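Local coordinates for protein carboxypeptidase A (Helicoverpa armigera, PDB 1JQG) that is a zinc procarboxypeptidase of the mid-gut that, once activated, probably removes single C-terminal residues from peptides in digestion, at residues G230-W234 and G394-D398. Sequence-based numbering, arbitrary orientation.
Sequences GDRYW and GFLVD
Arg-232 and Tyr-233 reach from a type I turn, Asp-231 to Trp-234, to the loop 394-398, leaving the two backbones well apart: Tyr-233 CA and Phe-395 CA are separated by 7.9 Å. Arg-232 extends from its backbone with CG opposite N (chi1 -178°), then bends at chi2, which carries its guanidinium to the Phe-395 carbonyl. Phe-395 O lies near the guanidinium plane, 2.9 Å from Arg-232 NH2, but an N-H...O angle of 123° makes this a weak bond. The main polar partner of Arg-232 is Glu-98 of helix 92-108, salt-bridged to NE, while NH1 bonds the Arg-183 carbonyl. Leu-396 CD2 covers one guanidinium face, 4.2 Å from Arg-232 NE, and also meets Tyr-233 OH at 3.6 Å, so one methyl touches both long side chains. Tyr-233 CE2 approaches the ring edge of Phe-395, 4.3 Å from Phe-395 CD2. A water 2.8 Å from Tyr-233 OH accepts the Phe-395 N-H at 2.9 Å. With the side chain of Phe-395 about 6 Å from the bound zinc ion and helix 92-108 probably belonging to the pro-segment, the geometry is consistent with a propeptide-covered M14 carboxypeptidase active-site cleft.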
loop_
_atom_site.group_PDB
_atom_site.type_symbol
_atom_site.label_atom_id
_atom_site.label_comp_id
_atom_site.label_asym_id
_atom_site.label_seq_id
_atom_site.Cartn_x
_atom_site.Cartn_y
_atom_site.Cartn_z
ATOM N N GLY A 230 -2.585 -5.431 -18.685
ATOM C CA GLY A 230 -1.164 -5.635 -18.955
ATOM C C GLY A 230 -0.444 -6.310 -17.780
ATOM O O GLY A 230 -0.806 -7.403 -17.288
ATOM N N ASP A 231 0.611 -5.621 -17.303
ATOM C CA ASP A 231 1.369 -6.149 -16.183
ATOM C C ASP A 231 0.624 -6.042 -14.870
ATOM O O ASP A 231 0.755 -5.100 -14.074
ATOM C CB ASP A 231 2.725 -5.439 -16.157
ATOM C CG ASP A 231 3.723 -6.185 -15.299
ATOM O OD1 ASP A 231 4.876 -6.329 -15.701
ATOM O OD2 ASP A 231 3.318 -6.597 -14.187
ATOM N N ARG A 232 -0.107 -7.092 -14.478
ATOM C CA ARG A 232 -0.796 -7.220 -13.215
ATOM C C ARG A 232 0.127 -7.006 -12.013
ATOM O O ARG A 232 -0.305 -6.504 -10.954
ATOM C CB ARG A 232 -1.460 -8.594 -13.075
ATOM C CG ARG A 232 -2.267 -8.849 -11.807
ATOM C CD ARG A 232 -3.325 -7.837 -11.518
ATOM N NE ARG A 232 -4.073 -8.086 -10.280
ATOM C CZ ARG A 232 -3.626 -7.665 -9.073
ATOM N NH1 ARG A 232 -2.467 -7.009 -8.958
ATOM N NH2 ARG A 232 -4.321 -7.892 -7.942
ATOM N N TYR A 233 1.369 -7.513 -12.099
ATOM C CA TYR A 233 2.250 -7.462 -10.943
ATOM C C TYR A 233 3.162 -6.243 -10.948
ATOM O O TYR A 233 4.169 -6.232 -10.223
ATOM C CB TYR A 233 3.043 -8.757 -10.821
ATOM C CG TYR A 233 2.233 -9.942 -10.375
ATOM C CD1 TYR A 233 2.309 -11.172 -11.045
ATOM C CD2 TYR A 233 1.402 -9.851 -9.251
ATOM C CE1 TYR A 233 1.566 -12.261 -10.620
ATOM C CE2 TYR A 233 0.647 -10.934 -8.815
ATOM C CZ TYR A 233 0.744 -12.136 -9.506
ATOM O OH TYR A 233 0.014 -13.207 -9.067
ATOM N N TRP A 234 2.817 -5.229 -11.745
ATOM C CA TRP A 234 3.555 -3.972 -11.742
ATOM C C TRP A 234 3.289 -3.227 -10.423
ATOM O O TRP A 234 2.139 -3.134 -9.975
ATOM C CB TRP A 234 3.179 -3.188 -12.998
ATOM C CG TRP A 234 4.016 -1.952 -13.207
ATOM C CD1 TRP A 234 3.742 -0.658 -12.827
ATOM C CD2 TRP A 234 5.301 -1.914 -13.852
ATOM N NE1 TRP A 234 4.781 0.169 -13.187
ATOM C CE2 TRP A 234 5.740 -0.573 -13.829
ATOM C CE3 TRP A 234 6.112 -2.875 -14.443
ATOM C CZ2 TRP A 234 6.970 -0.174 -14.367
ATOM C CZ3 TRP A 234 7.324 -2.495 -14.985
ATOM C CH2 TRP A 234 7.743 -1.153 -14.939
ATOM N N GLY A 394 -0.778 -13.480 -1.672
ATOM C CA GLY A 394 -0.332 -12.741 -2.830
ATOM C C GLY A 394 -1.070 -11.407 -2.968
ATOM O O GLY A 394 -1.404 -10.754 -2.002
ATOM N N PHE A 395 -1.184 -10.935 -4.208
ATOM C CA PHE A 395 -1.803 -9.659 -4.470
ATOM C C PHE A 395 -3.169 -9.796 -5.128
ATOM O O PHE A 395 -3.888 -8.834 -5.233
ATOM C CB PHE A 395 -0.847 -8.840 -5.348
ATOM C CG PHE A 395 0.440 -8.506 -4.649
ATOM C CD1 PHE A 395 0.514 -7.504 -3.686
ATOM C CD2 PHE A 395 1.592 -9.208 -5.014
ATOM C CE1 PHE A 395 1.716 -7.242 -3.078
ATOM C CE2 PHE A 395 2.807 -8.944 -4.377
ATOM C CZ PHE A 395 2.861 -7.964 -3.400
ATOM N N LEU A 396 -3.500 -11.006 -5.583
ATOM C CA LEU A 396 -4.779 -11.289 -6.242
ATOM C C LEU A 396 -5.953 -11.171 -5.278
ATOM O O LEU A 396 -5.865 -11.535 -4.124
ATOM C CB LEU A 396 -4.759 -12.688 -6.843
ATOM C CG LEU A 396 -3.581 -12.999 -7.775
ATOM C CD1 LEU A 396 -3.799 -14.414 -8.346
ATOM C CD2 LEU A 396 -3.405 -11.956 -8.858
ATOM N N VAL A 397 -7.029 -10.576 -5.732
ATOM C CA VAL A 397 -8.197 -10.273 -4.941
ATOM C C VAL A 397 -9.368 -11.214 -5.254
ATOM O O VAL A 397 -9.755 -11.451 -6.377
ATOM C CB VAL A 397 -8.701 -8.824 -5.178
ATOM C CG1 VAL A 397 -9.920 -8.594 -4.264
ATOM C CG2 VAL A 397 -7.569 -7.823 -5.017
ATOM N N ASP A 398 -9.954 -11.803 -4.228
ATOM C CA ASP A 398 -11.170 -12.576 -4.270
ATOM C C ASP A 398 -12.312 -11.631 -3.898
ATOM O O ASP A 398 -12.319 -11.066 -2.783
ATOM C CB ASP A 398 -11.083 -13.715 -3.259
ATOM C CG ASP A 398 -12.182 -14.746 -3.430
ATOM O OD1 ASP A 398 -13.349 -14.379 -3.722
ATOM O OD2 ASP A 398 -11.907 -15.949 -3.262
HETATM O O HOH W 1 -0.429 -12.834 -6.286
#